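Local coordinates for arginase (RocF) (Helicobacter pylori, PDB 4G3H), which probably catalyses the hydrolysis of L-arginine to L-ornithine and urea with two manganese ions per subunit, at residues R46-K51 against P72-V77; K224-I229 against K271-A276; F243-V248 against T280-T285; R22-A27 against Q297-L302. All blocks are in the same frame, centred on the assembly; numbering follows the deposited sequence.

Contact 1 (R46-K51 against P72-V77); sequences RCVLYK and PCMKEV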
loop_
_atom_site.group_PDB
_atom_site.type_symbol
_atom_site.label_atom_id
_atom_site.label_comp_id
_atom_site.label_asym_id
_atom_site.label_seq_id
_atom_site.Cartn_x
_atom_site.Cartn_y
_atom_site.Cartn_z
ATOM N N ARG A 46 -13.519 -3.321 10.013
ATOM C CA ARG A 46 -13.630 -4.648 9.437
ATOM C C ARG A 46 -12.327 -5.447 9.383
ATOM O O ARG A 46 -11.310 -4.959 8.899
ATOM C CB ARG A 46 -14.194 -4.637 8.012
ATOM C CG ARG A 46 -14.317 -6.089 7.652
ATOM C CD ARG A 46 -14.448 -6.606 6.284
ATOM N NE ARG A 46 -15.620 -6.230 5.525
ATOM C CZ ARG A 46 -16.221 -7.060 4.679
ATOM N NH1 ARG A 46 -15.772 -8.299 4.532
ATOM N NH2 ARG A 46 -17.206 -6.625 3.911
ATOM N N CYS A 47 -12.375 -6.686 9.864
ATOM C CA CYS A 47 -11.213 -7.560 9.822
ATOM C C CYS A 47 -11.308 -8.359 8.533
ATOM O O CYS A 47 -12.364 -8.907 8.218
ATOM C CB CYS A 47 -11.198 -8.530 11.008
ATOM S SG CYS A 47 -9.745 -9.635 11.018
ATOM N N VAL A 48 -10.207 -8.409 7.786
ATOM C CA VAL A 48 -10.162 -9.145 6.529
ATOM C C VAL A 48 -8.995 -10.125 6.597
ATOM O O VAL A 48 -7.862 -9.731 6.875
ATOM C CB VAL A 48 -9.972 -8.190 5.323
ATOM C CG1 VAL A 48 -9.792 -8.996 4.036
ATOM C CG2 VAL A 48 -11.179 -7.274 5.199
ATOM N N LEU A 49 -9.286 -11.402 6.363
ATOM C CA LEU A 49 -8.270 -12.441 6.409
ATOM C C LEU A 49 -7.534 -12.576 5.083
ATOM O O LEU A 49 -8.112 -12.388 4.009
ATOM C CB LEU A 49 -8.901 -13.784 6.783
ATOM C CG LEU A 49 -9.680 -13.819 8.103
ATOM C CD1 LEU A 49 -10.157 -15.237 8.364
ATOM C CD2 LEU A 49 -8.797 -13.328 9.254
ATOM N N TYR A 50 -6.249 -12.899 5.162
ATOM C CA TYR A 50 -5.445 -13.063 3.963
ATOM C C TYR A 50 -4.566 -14.298 4.064
ATOM O O TYR A 50 -4.383 -14.864 5.141
ATOM C CB TYR A 50 -4.583 -11.814 3.720
ATOM C CG TYR A 50 -3.439 -11.611 4.699
ATOM C CD1 TYR A 50 -2.191 -12.196 4.472
ATOM C CD2 TYR A 50 -3.602 -10.830 5.845
ATOM C CE1 TYR A 50 -1.125 -12.008 5.364
ATOM C CE2 TYR A 50 -2.539 -10.634 6.751
ATOM C CZ TYR A 50 -1.307 -11.225 6.497
ATOM O OH TYR A 50 -0.244 -11.026 7.354
ATOM N N LYS A 51 -4.033 -14.709 2.921
ATOM C CA LYS A 51 -3.166 -15.868 2.834
ATOM C C LYS A 51 -1.847 -15.385 2.249
ATOM O O LYS A 51 -1.833 -14.666 1.252
ATOM C CB LYS A 51 -3.789 -16.916 1.915
ATOM C CG LYS A 51 -3.160 -18.286 2.023
ATOM C CD LYS A 51 -3.836 -19.258 1.081
ATOM C CE LYS A 51 -3.645 -20.680 1.552
ATOM N NZ LYS A 51 -4.290 -20.874 2.878
ATOM N N PRO A 72 -13.098 -10.748 -3.033
ATOM C CA PRO A 72 -14.532 -10.492 -2.851
ATOM C C PRO A 72 -14.823 -9.606 -1.633
ATOM O O PRO A 72 -15.679 -8.722 -1.690
ATOM C CB PRO A 72 -15.119 -11.897 -2.711
ATOM C CG PRO A 72 -14.217 -12.715 -3.595
ATOM C CD PRO A 72 -12.837 -12.188 -3.218
ATOM N N CYS A 73 -14.108 -9.848 -0.533
ATOM C CA CYS A 73 -14.294 -9.062 0.687
ATOM C C CYS A 73 -13.893 -7.604 0.482
ATOM O O CYS A 73 -14.604 -6.691 0.910
ATOM C CB CYS A 73 -13.471 -9.646 1.848
ATOM S SG CYS A 73 -14.117 -11.187 2.545
ATOM N N MET A 74 -12.750 -7.384 -0.162
ATOM C CA MET A 74 -12.300 -6.022 -0.399
ATOM C C MET A 74 -13.221 -5.291 -1.376
ATOM O O MET A 74 -13.387 -4.075 -1.277
ATOM C CB MET A 74 -10.854 -6.006 -0.915
ATOM C CG MET A 74 -9.806 -6.418 0.122
ATOM S SD MET A 74 -9.962 -5.551 1.719
ATOM C CE MET A 74 -9.769 -3.823 1.209
ATOM N N LYS A 75 -13.818 -6.014 -2.320
ATOM C CA LYS A 75 -14.730 -5.371 -3.263
ATOM C C LYS A 75 -15.922 -4.838 -2.479
ATOM O O LYS A 75 -16.408 -3.744 -2.752
ATOM C CB LYS A 75 -15.215 -6.350 -4.334
ATOM C CG LYS A 75 -14.144 -6.781 -5.314
ATOM C CD LYS A 75 -14.748 -7.492 -6.526
ATOM C CE LYS A 75 -15.660 -6.558 -7.316
ATOM N NZ LYS A 75 -16.155 -7.177 -8.579
ATOM N N GLU A 76 -16.385 -5.611 -1.500
ATOM C CA GLU A 76 -17.508 -5.182 -0.666
ATOM C C GLU A 76 -17.167 -3.859 0.006
ATOM O O GLU A 76 -18.008 -2.969 0.115
ATOM C CB GLU A 76 -17.817 -6.220 0.414
ATOM C CG GLU A 76 -18.393 -7.521 -0.110
ATOM C CD GLU A 76 -18.758 -8.493 1.004
ATOM O OE1 GLU A 76 -19.275 -9.586 0.694
ATOM O OE2 GLU A 76 -18.530 -8.167 2.189
ATOM N N VAL A 77 -15.925 -3.736 0.465
ATOM C CA VAL A 77 -15.486 -2.508 1.115
ATOM C C VAL A 77 -15.438 -1.352 0.117
ATOM O O VAL A 77 -15.994 -0.284 0.364
ATOM C CB VAL A 77 -14.077 -2.677 1.750
ATOM C CG1 VAL A 77 -13.549 -1.320 2.221
ATOM C CG2 VAL A 77 -14.144 -3.661 2.916
#

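Contact 2 (K224-I229 against K271-A276); sequences KAVDII and KDRLKA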
loop_
_atom_site.group_PDB
_atom_site.type_symbol
_atom_site.label_atom_id
_atom_site.label_comp_id
_atom_site.label_asym_id
_atom_site.label_seq_id
_atom_site.Cartn_x
_atom_site.Cartn_y
_atom_site.Cartn_z
ATOM N N LYS A 224 -2.615 13.887 -14.247
ATOM C CA LYS A 224 -3.646 14.776 -14.780
ATOM C C LYS A 224 -4.821 14.078 -15.472
ATOM O O LYS A 224 -5.943 14.586 -15.455
ATOM C CB LYS A 224 -3.011 15.776 -15.749
ATOM C CG LYS A 224 -2.259 15.124 -16.898
ATOM C CD LYS A 224 -1.648 16.161 -17.822
ATOM C CE LYS A 224 -0.928 15.500 -18.987
ATOM N NZ LYS A 224 -0.401 16.500 -19.956
ATOM N N ALA A 225 -4.578 12.913 -16.064
ATOM C CA ALA A 225 -5.638 12.210 -16.777
ATOM C C ALA A 225 -6.385 11.107 -16.019
ATOM O O ALA A 225 -7.422 10.636 -16.493
ATOM C CB ALA A 225 -5.081 11.645 -18.081
ATOM N N VAL A 226 -5.884 10.691 -14.858
ATOM C CA VAL A 226 -6.549 9.617 -14.110
ATOM C C VAL A 226 -7.849 10.078 -13.470
ATOM O O VAL A 226 -7.997 11.249 -13.132
ATOM C CB VAL A 226 -5.630 9.021 -13.002
ATOM C CG1 VAL A 226 -4.280 8.628 -13.603
ATOM C CG2 VAL A 226 -5.462 10.016 -11.861
ATOM N N ASP A 227 -8.783 9.145 -13.299
ATOM C CA ASP A 227 -10.083 9.447 -12.706
ATOM C C ASP A 227 -10.084 9.289 -11.195
ATOM O O ASP A 227 -10.774 10.022 -10.492
ATOM C CB ASP A 227 -11.164 8.534 -13.291
ATOM C CG ASP A 227 -11.301 8.681 -14.789
ATOM O OD1 ASP A 227 -11.561 9.817 -15.246
ATOM O OD2 ASP A 227 -11.151 7.662 -15.502
ATOM N N ILE A 228 -9.339 8.307 -10.698
ATOM C CA ILE A 228 -9.271 8.077 -9.264
ATOM C C ILE A 228 -7.871 7.650 -8.854
ATOM O O ILE A 228 -7.118 7.086 -9.646
ATOM C CB ILE A 228 -10.287 7.016 -8.796
ATOM C CG1 ILE A 228 -10.023 5.696 -9.505
ATOM C CG2 ILE A 228 -11.708 7.509 -9.040
ATOM C CD1 ILE A 228 -10.902 4.583 -9.008
ATOM N N ILE A 229 -7.540 7.914 -7.598
ATOM C CA ILE A 229 -6.218 7.628 -7.090
ATOM C C ILE A 229 -6.215 6.722 -5.865
ATOM O O ILE A 229 -7.106 6.793 -5.012
ATOM C CB ILE A 229 -5.510 8.957 -6.761
ATOM C CG1 ILE A 229 -5.475 9.834 -8.016
ATOM C CG2 ILE A 229 -4.102 8.705 -6.248
ATOM C CD1 ILE A 229 -4.886 11.218 -7.790
ATOM N N LYS A 271 -7.121 15.429 -2.928
ATOM C CA LYS A 271 -8.291 15.177 -2.089
ATOM C C LYS A 271 -9.527 14.670 -2.846
ATOM O O LYS A 271 -10.199 13.743 -2.394
ATOM C CB LYS A 271 -8.660 16.450 -1.321
ATOM C CG LYS A 271 -9.837 16.289 -0.370
ATOM C CD LYS A 271 -9.458 15.532 0.896
ATOM C CE LYS A 271 -8.818 16.450 1.932
ATOM N NZ LYS A 271 -7.556 17.085 1.465
ATOM N N ASP A 272 -9.817 15.273 -3.994
ATOM C CA ASP A 272 -10.985 14.909 -4.793
ATOM C C ASP A 272 -10.977 13.538 -5.453
ATOM O O ASP A 272 -12.010 12.870 -5.510
ATOM C CB ASP A 272 -11.230 15.967 -5.870
ATOM C CG ASP A 272 -12.008 17.157 -5.350
ATOM O OD1 ASP A 272 -11.564 17.776 -4.362
ATOM O OD2 ASP A 272 -13.066 17.474 -5.934
ATOM N N ARG A 273 -9.826 13.109 -5.957
ATOM C CA ARG A 273 -9.760 11.818 -6.634
ATOM C C ARG A 273 -9.214 10.655 -5.799
ATOM O O ARG A 273 -9.248 9.508 -6.244
ATOM C CB ARG A 273 -8.949 11.959 -7.926
ATOM C CG ARG A 273 -9.607 12.849 -8.981
ATOM C CD ARG A 273 -8.711 13.021 -10.206
ATOM N NE ARG A 273 -7.516 13.809 -9.897
ATOM C CZ ARG A 273 -6.492 13.982 -10.729
ATOM N NH1 ARG A 273 -6.499 13.423 -11.935
ATOM N NH2 ARG A 273 -5.454 14.716 -10.355
ATOM N N LEU A 274 -8.711 10.947 -4.603
ATOM C CA LEU A 274 -8.179 9.904 -3.722
ATOM C C LEU A 274 -9.349 9.089 -3.181
ATOM O O LEU A 274 -10.186 9.620 -2.458
ATOM C CB LEU A 274 -7.411 10.532 -2.552
ATOM C CG LEU A 274 -6.739 9.583 -1.546
ATOM C CD1 LEU A 274 -5.658 8.759 -2.244
ATOM C CD2 LEU A 274 -6.121 10.394 -0.416
ATOM N N LYS A 275 -9.404 7.803 -3.521
ATOM C CA LYS A 275 -10.494 6.943 -3.064
ATOM C C LYS A 275 -10.090 5.920 -2.005
ATOM O O LYS A 275 -10.943 5.222 -1.458
ATOM C CB LYS A 275 -11.143 6.224 -4.258
ATOM C CG LYS A 275 -11.695 7.175 -5.310
ATOM C CD LYS A 275 -12.666 8.160 -4.679
ATOM C CE LYS A 275 -13.035 9.278 -5.638
ATOM N NZ LYS A 275 -13.896 10.308 -4.985
ATOM N N ALA A 276 -8.798 5.817 -1.718
ATOM C CA ALA A 276 -8.353 4.881 -0.694
ATOM C C ALA A 276 -6.924 5.122 -0.256
ATOM O O ALA A 276 -6.097 5.611 -1.030
ATOM C CB ALA A 276 -8.504 3.434 -1.184
#

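Contact 3 (F243-V248 against T280-T285); sequences FTSTGV and TEYNPT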
loop_
_atom_site.group_PDB
_atom_site.type_symbol
_atom_site.label_atom_id
_atom_site.label_comp_id
_atom_site.label_asym_id
_atom_site.label_seq_id
_atom_site.Cartn_x
_atom_site.Cartn_y
_atom_site.Cartn_z
ATOM N N PHE A 243 13.418 5.211 11.997
ATOM C CA PHE A 243 12.234 4.387 12.251
ATOM C C PHE A 243 12.614 2.922 12.106
ATOM O O PHE A 243 12.943 2.462 11.013
ATOM C CB PHE A 243 11.119 4.732 11.263
ATOM C CG PHE A 243 9.789 4.140 11.627
ATOM C CD1 PHE A 243 9.000 4.721 12.619
ATOM C CD2 PHE A 243 9.329 2.994 10.992
ATOM C CE1 PHE A 243 7.767 4.168 12.974
ATOM C CE2 PHE A 243 8.095 2.432 11.342
ATOM C CZ PHE A 243 7.318 3.021 12.332
ATOM N N THR A 244 12.550 2.182 13.207
ATOM C CA THR A 244 12.954 0.782 13.185
ATOM C C THR A 244 11.844 -0.259 13.288
ATOM O O THR A 244 12.111 -1.453 13.159
ATOM C CB THR A 244 13.988 0.509 14.302
ATOM O OG1 THR A 244 13.349 0.614 15.584
ATOM C CG2 THR A 244 15.131 1.532 14.227
ATOM N N SER A 245 10.609 0.176 13.513
ATOM C CA SER A 245 9.501 -0.771 13.627
ATOM C C SER A 245 8.971 -1.222 12.266
ATOM O O SER A 245 7.773 -1.144 11.993
ATOM C CB SER A 245 8.368 -0.161 14.452
ATOM O OG SER A 245 8.767 -0.019 15.804
ATOM N N THR A 246 9.874 -1.700 11.419
ATOM C CA THR A 246 9.514 -2.167 10.093
ATOM C C THR A 246 10.478 -3.293 9.703
ATOM O O THR A 246 11.654 -3.281 10.083
ATOM C CB THR A 246 9.559 -0.996 9.069
ATOM O OG1 THR A 246 8.905 -1.392 7.860
ATOM C CG2 THR A 246 10.990 -0.590 8.763
ATOM N N GLY A 247 9.972 -4.263 8.952
ATOM C CA GLY A 247 10.769 -5.411 8.555
ATOM C C GLY A 247 12.019 -5.219 7.717
ATOM O O GLY A 247 13.019 -5.898 7.943
ATOM N N VAL A 248 11.974 -4.319 6.740
ATOM C CA VAL A 248 13.132 -4.091 5.882
ATOM C C VAL A 248 13.530 -2.624 5.892
ATOM O O VAL A 248 13.093 -1.845 5.050
ATOM C CB VAL A 248 12.836 -4.534 4.427
ATOM C CG1 VAL A 248 14.081 -4.377 3.565
ATOM C CG2 VAL A 248 12.358 -5.986 4.416
ATOM N N THR A 280 1.049 0.372 5.484
ATOM C CA THR A 280 1.511 -0.980 5.746
ATOM C C THR A 280 2.934 -1.095 6.283
ATOM O O THR A 280 3.668 -0.113 6.370
ATOM C CB THR A 280 1.416 -1.787 4.429
ATOM O OG1 THR A 280 1.564 -3.186 4.687
ATOM C CG2 THR A 280 2.512 -1.326 3.465
ATOM N N GLU A 281 3.305 -2.322 6.636
ATOM C CA GLU A 281 4.632 -2.645 7.145
ATOM C C GLU A 281 4.990 -2.035 8.494
ATOM O O GLU A 281 6.089 -1.508 8.686
ATOM C CB GLU A 281 5.700 -2.276 6.106
ATOM C CG GLU A 281 5.622 -3.076 4.796
ATOM C CD GLU A 281 5.848 -4.576 4.983
ATOM O OE1 GLU A 281 6.460 -4.975 5.993
ATOM O OE2 GLU A 281 5.426 -5.361 4.109
ATOM N N TYR A 282 4.050 -2.081 9.426
ATOM C CA TYR A 282 4.331 -1.606 10.768
ATOM C C TYR A 282 4.588 -2.879 11.559
ATOM O O TYR A 282 3.676 -3.670 11.771
ATOM C CB TYR A 282 3.144 -0.858 11.369
ATOM C CG TYR A 282 3.339 -0.555 12.833
ATOM C CD1 TYR A 282 4.502 0.067 13.281
ATOM C CD2 TYR A 282 2.382 -0.914 13.773
ATOM C CE1 TYR A 282 4.713 0.320 14.628
ATOM C CE2 TYR A 282 2.579 -0.666 15.129
ATOM C CZ TYR A 282 3.751 -0.048 15.548
ATOM O OH TYR A 282 3.969 0.194 16.883
ATOM N N ASN A 283 5.836 -3.091 11.962
ATOM C CA ASN A 283 6.206 -4.279 12.724
ATOM C C ASN A 283 6.905 -3.852 14.013
ATOM O O ASN A 283 8.126 -3.707 14.052
ATOM C CB ASN A 283 7.142 -5.168 11.904
ATOM C CG ASN A 283 7.390 -6.516 12.563
ATOM O OD1 ASN A 283 7.279 -6.652 13.783
ATOM N ND2 ASN A 283 7.742 -7.517 11.758
ATOM N N PRO A 284 6.137 -3.655 15.090
ATOM C CA PRO A 284 6.705 -3.239 16.373
ATOM C C PRO A 284 7.631 -4.256 17.043
ATOM O O PRO A 284 8.456 -3.878 17.874
ATOM C CB PRO A 284 5.463 -2.947 17.216
ATOM C CG PRO A 284 4.487 -3.953 16.715
ATOM C CD PRO A 284 4.684 -3.879 15.206
ATOM N N THR A 285 7.511 -5.533 16.684
ATOM C CA THR A 285 8.343 -6.560 17.309
ATOM C C THR A 285 9.824 -6.503 16.939
ATOM O O THR A 285 10.657 -7.034 17.673
ATOM C CB THR A 285 7.826 -7.995 17.011
ATOM O OG1 THR A 285 7.984 -8.287 15.620
ATOM C CG2 THR A 285 6.361 -8.127 17.381
HETATM O O HOH W 1 6.658 0.534 17.726
HETATM O O HOH W 2 7.511 -4.724 8.262
#

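Contact 4 (R22-A27 against Q297-L302); sequences RRLREA and QVLEIL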
loop_
_atom_site.group_PDB
_atom_site.type_symbol
_atom_site.label_atom_id
_atom_site.label_comp_id
_atom_site.label_asym_id
_atom_site.label_seq_id
_atom_site.Cartn_x
_atom_site.Cartn_y
_atom_site.Cartn_z
ATOM N N ARG A 22 -3.095 -5.070 14.768
ATOM C CA ARG A 22 -4.020 -5.162 15.896
ATOM C C ARG A 22 -3.807 -4.045 16.910
ATOM O O ARG A 22 -4.761 -3.581 17.524
ATOM C CB ARG A 22 -3.948 -6.544 16.573
ATOM C CG ARG A 22 -2.577 -7.026 16.996
ATOM C CD ARG A 22 -2.036 -6.271 18.195
ATOM N NE ARG A 22 -2.930 -6.305 19.347
ATOM C CZ ARG A 22 -2.662 -5.717 20.510
ATOM N NH1 ARG A 22 -3.526 -5.789 21.512
ATOM N NH2 ARG A 22 -1.524 -5.057 20.674
ATOM N N ARG A 23 -2.562 -3.608 17.071
ATOM C CA ARG A 23 -2.242 -2.516 17.991
ATOM C C ARG A 23 -2.883 -1.220 17.494
ATOM O O ARG A 23 -3.482 -0.467 18.262
ATOM C CB ARG A 23 -0.733 -2.278 18.067
ATOM C CG ARG A 23 0.069 -3.213 18.946
ATOM C CD ARG A 23 1.404 -2.540 19.245
ATOM N NE ARG A 23 2.335 -3.377 19.993
ATOM C CZ ARG A 23 3.505 -2.949 20.459
ATOM N NH1 ARG A 23 4.297 -3.775 21.127
ATOM N NH2 ARG A 23 3.880 -1.690 20.265
ATOM N N LEU A 24 -2.722 -0.962 16.200
ATOM C CA LEU A 24 -3.264 0.233 15.577
ATOM C C LEU A 24 -4.797 0.214 15.602
ATOM O O LEU A 24 -5.424 1.239 15.852
ATOM C CB LEU A 24 -2.729 0.346 14.136
ATOM C CG LEU A 24 -1.197 0.475 14.061
ATOM C CD1 LEU A 24 -0.721 0.363 12.631
ATOM C CD2 LEU A 24 -0.769 1.809 14.660
ATOM N N ARG A 25 -5.395 -0.948 15.359
ATOM C CA ARG A 25 -6.855 -1.075 15.381
ATOM C C ARG A 25 -7.420 -0.717 16.758
ATOM O O ARG A 25 -8.416 0.001 16.862
ATOM C CB ARG A 25 -7.282 -2.504 15.046
ATOM C CG ARG A 25 -7.095 -2.922 13.602
ATOM C CD ARG A 25 -7.279 -4.435 13.447
ATOM N NE ARG A 25 -8.615 -4.903 13.814
ATOM C CZ ARG A 25 -8.999 -6.177 13.755
ATOM N NH1 ARG A 25 -8.146 -7.111 13.344
ATOM N NH2 ARG A 25 -10.234 -6.523 14.099
ATOM N N GLU A 26 -6.790 -1.231 17.808
ATOM C CA GLU A 26 -7.248 -0.961 19.165
ATOM C C GLU A 26 -7.053 0.504 19.549
ATOM O O GLU A 26 -7.922 1.097 20.187
ATOM C CB GLU A 26 -6.542 -1.898 20.154
ATOM C CG GLU A 26 -6.962 -3.362 19.959
ATOM C CD GLU A 26 -6.264 -4.343 20.896
ATOM O OE1 GLU A 26 -6.655 -5.532 20.906
ATOM O OE2 GLU A 26 -5.328 -3.937 21.616
ATOM N N ALA A 27 -5.974 1.119 19.144
ATOM C CA ALA A 27 -5.704 2.448 19.315
ATOM C C ALA A 27 -6.669 3.381 18.598
ATOM O O ALA A 27 -7.147 4.134 19.166
ATOM C CB ALA A 27 -4.329 2.783 19.133
ATOM N N GLN A 297 4.469 7.801 16.465
ATOM C CA GLN A 297 4.671 8.391 15.150
ATOM C C GLN A 297 3.694 7.820 14.124
ATOM O O GLN A 297 3.105 8.567 13.340
ATOM C CB GLN A 297 6.116 8.180 14.692
ATOM C CG GLN A 297 7.111 8.974 15.522
ATOM C CD GLN A 297 8.542 8.802 15.058
ATOM O OE1 GLN A 297 9.023 7.683 14.906
ATOM N NE2 GLN A 297 9.233 9.915 14.845
ATOM N N VAL A 298 3.518 6.502 14.139
ATOM C CA VAL A 298 2.599 5.841 13.220
ATOM C C VAL A 298 1.179 6.351 13.495
ATOM O O VAL A 298 0.448 6.738 12.575
ATOM C CB VAL A 298 2.668 4.299 13.394
ATOM C CG1 VAL A 298 1.640 3.610 12.505
ATOM C CG2 VAL A 298 4.067 3.803 13.039
ATOM N N LEU A 299 0.798 6.369 14.769
ATOM C CA LEU A 299 -0.521 6.852 15.148
ATOM C C LEU A 299 -0.726 8.291 14.677
ATOM O O LEU A 299 -1.833 8.678 14.317
ATOM C CB LEU A 299 -0.710 6.740 16.665
ATOM C CG LEU A 299 -1.019 5.309 17.123
ATOM C CD1 LEU A 299 -1.062 5.228 18.638
ATOM C CD2 LEU A 299 -2.348 4.877 16.528
ATOM N N GLU A 300 0.342 9.079 14.673
ATOM C CA GLU A 300 0.255 10.459 14.207
ATOM C C GLU A 300 0.066 10.483 12.691
ATOM O O GLU A 300 -0.670 11.316 12.166
ATOM C CB GLU A 300 1.508 11.238 14.608
ATOM C CG GLU A 300 1.547 11.589 16.091
ATOM C CD GLU A 300 2.850 12.242 16.515
ATOM O OE1 GLU A 300 3.308 13.174 15.820
ATOM O OE2 GLU A 300 3.407 11.829 17.553
ATOM N N ILE A 301 0.726 9.563 11.994
ATOM C CA ILE A 301 0.587 9.453 10.544
ATOM C C ILE A 301 -0.891 9.163 10.267
ATOM O O ILE A 301 -1.515 9.770 9.391
ATOM C CB ILE A 301 1.411 8.267 9.979
ATOM C CG1 ILE A 301 2.886 8.396 10.373
ATOM C CG2 ILE A 301 1.259 8.201 8.465
ATOM C CD1 ILE A 301 3.611 9.531 9.715
ATOM N N LEU A 302 -1.442 8.225 11.029
ATOM C CA LEU A 302 -2.841 7.835 10.879
ATOM C C LEU A 302 -3.799 8.994 11.169
ATOM O O LEU A 302 -4.742 9.211 10.406
ATOM C CB LEU A 302 -3.150 6.621 11.770
ATOM C CG LEU A 302 -3.057 5.194 11.179
ATOM C CD1 LEU A 302 -2.319 5.176 9.838
ATOM C CD2 LEU A 302 -2.377 4.277 12.186
#

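Contact 1 (R46-K51 against P72-V77)
Strand 46-50, facing the helix through Arg-46 and Val-48, and helix 72-77 run close to antiparallel, their axes at 153° and 9.5 Å apart at the nearest point. They belong to the beta-alpha-beta crossover in which helix 59-78 carries the chain from the outermost strand, 44-50, past strand 2-8 to strand 84-87 of the parallel arginase sheet. Two kinds of contact hold them. The polar one is a salt bridge between Arg-46 NH2 and Glu-76 OE2 at 2.7 Å. The N-H of NH2 points almost straight at the oxygen (174°), and OE2 lies in the guanidinium plane, offering its anti lone pair. Arg-46 NH1 stays 3.6 Å from the same oxygen, which makes this a single-point grip, and the two side chains meet at about a right angle with their planes well turned from each other. The guanidinium gets there because CG stands anti to the backbone N (chi1 -176°) and the chain then bends at its third torsion. On the way NE passes Val-77 CG2 at 3.9 Å, the two side chains running in opposite directions, while Cys-73 O lies over one guanidinium face. The apolar contact is deeper. Val-48, whose backbone bonds to Gly-5 and Glu-7 of strand 2-8, turns CG1 to Cys-73 CB at 4.3 Å. Met-74 starts away from the strand and also packs on Ile-97 and Ala-100 of helix 94-104, but bends at its second and third torsions, bringing SD within 4.1 Å of Val-48 CG2.

Contact 2 (K224-I229 against K271-A276)
Ile-229 and Leu-274 pair as a parallel bridge where strands 228-234 and 274-280 begin, the two strands of a beta-alpha-beta unit whose helix is 256-269. Ile-229 makes both backbone bonds: its N donates to Arg-273 O (2.7 Å), and its O accepts Lys-275 N at 2.9 Å. The side chain of Arg-273 lies alongside the loop leading into the bridge. Its CG is anti to the carbonyl carbon, and a bend at chi3 (-68°) swings the guanidinium back over the 224-227 turn, with CG passing Asp-227 O on the way. NH1 donates to Val-226 O (2.9 Å), which lies at the guanidinium edge; the bond is bent at 150°, and NH1 has a second carbonyl partner in Leu-223 O. Over one face, offset toward the rim, sits Ile-229 CD1. One arginine, just ahead of strand 274-280, thus binds carbonyls at the end of helix 212-223 and in the loop leading to strand 228-234. On the face of the sheet opposite Ile-229, Ile-228 holds CG1 between the backbone N and the carbonyl carbon (chi1 59°), which leaves CG2 beside the N and 3.7 Å from Lys-275 CG. The two side chains cross at about a right angle. Lys-275 bends at its second torsion and folds back along its own chain, so that NZ donates to Asp-272 O at 3.2 Å.

Contact 3 (F243-V248 against T280-T285)
Two loops that leave the carboxyl ends of neighbouring strands 228-234 and 274-280 meet here beside the manganese site: the side chain of Glu-281 is about 3 Å from that of the metal ligand Asp-234 and about 5 Å from a manganese ion. Two hydrogen bonds join them. Thr-246 OG1, placed anti to its own backbone nitrogen (chi1 -166°), donates to Glu-281 O at 2.9 Å, in the carbonyl plane. Asn-283 N donates to Ser-245 O at 2.7 Å from above the plane of that carbonyl, 49° out of it. Ser-245 is the centre of an inverse gamma turn, closed by a weak bond from Thr-246 N to Thr-244 O, which turns the backbone sharply just where the second loop docks. Side-chain packing adds to these bonds. Phe-243 presents its ring edge, CZ being 4.2 Å from Tyr-282 CD1, and the two side chains cross at about a right angle; Ser-245 CB rests 3.7 Å from Tyr-282 CE1. A water bridges Ser-245 OG and Tyr-282 OH, while Ser-245 OG also bonds Glu-294. A second water links Gly-247 N to Glu-281 OE1, and the other carboxylate oxygen takes His-91 N. Around the pair, Phe-243 packs on Gln-297 and Val-298 of helix 293-309, while helix 16-30 touches Glu-281 through Thr-17 and Pro-284 through Arg-23.

Contact 4 (R22-A27 against Q297-L302)
Leu-24 and Ala-27, one turn apart on helix 16-30, face Val-298, Leu-299 and Leu-302 of helix 293-309. The segment axes cross at -58° and come no closer than 11.1 Å, so the helices meet through the ends of their side chains and only a modest area, 186 Å², is buried. All the direct contacts are apolar. Leu-24 carries most of them. Its CB does not aim at the other helix, but with CG anti to the carbonyl carbon (chi1 -61°) the two methyls reach across. CD2 alone touches three residues: Val-298 CG1 at 3.7 Å, Leu-302 CD2 at 3.8 Å and Leu-299 CD2 at 3.9 Å. Those three residues occupy one stripe of helix 293-309, and Leu-24 meets the side chains of both Val-298 and Leu-302 at about a right angle. Leu-299 is shared: both its methyls also touch Ala-27 CB from one side, CD2 at 3.9 Å. Polar interactions are peripheral. Arg-23 NH2 forms a salt bridge with Glu-295 OE1, just ahead of segment 297-302, adding a charged tie between the same two helices. In the fold, which is the alpha/beta arrangement of the arginase family, Arg-25 joins helix 16-30 to Glu-45 of strand 44-50. Helix 293-309 also packs on helix 256-269, which precedes it in the chain, where Ile-301 touches Phe-256 and Leu-263.

Overall arrangement
Contacts 3 and 4 are neighbours, centres 13 Å apart: Phe-243 CZ lies 3.4 Å from Val-298 CG2, and Tyr-282 CD2 is 3.5 Å from Leu-24 CD1, so the loops beside the manganese ions rest on the helix pair. Contact 4 itself is farther out, the side chain of Val-298 being about 14 Å from a manganese ion. Contact 2 joins the starts of the two strands whose later loops form contact 3; these centres are 28 Å apart, on opposite sides of the chain's centre. Contact 1, at the sheet margin, touches contact 4 where Cys-47 SG packs on Arg-25 NH1 at 3.8 Å. Contacts 1 and 2 lie away from the metal site.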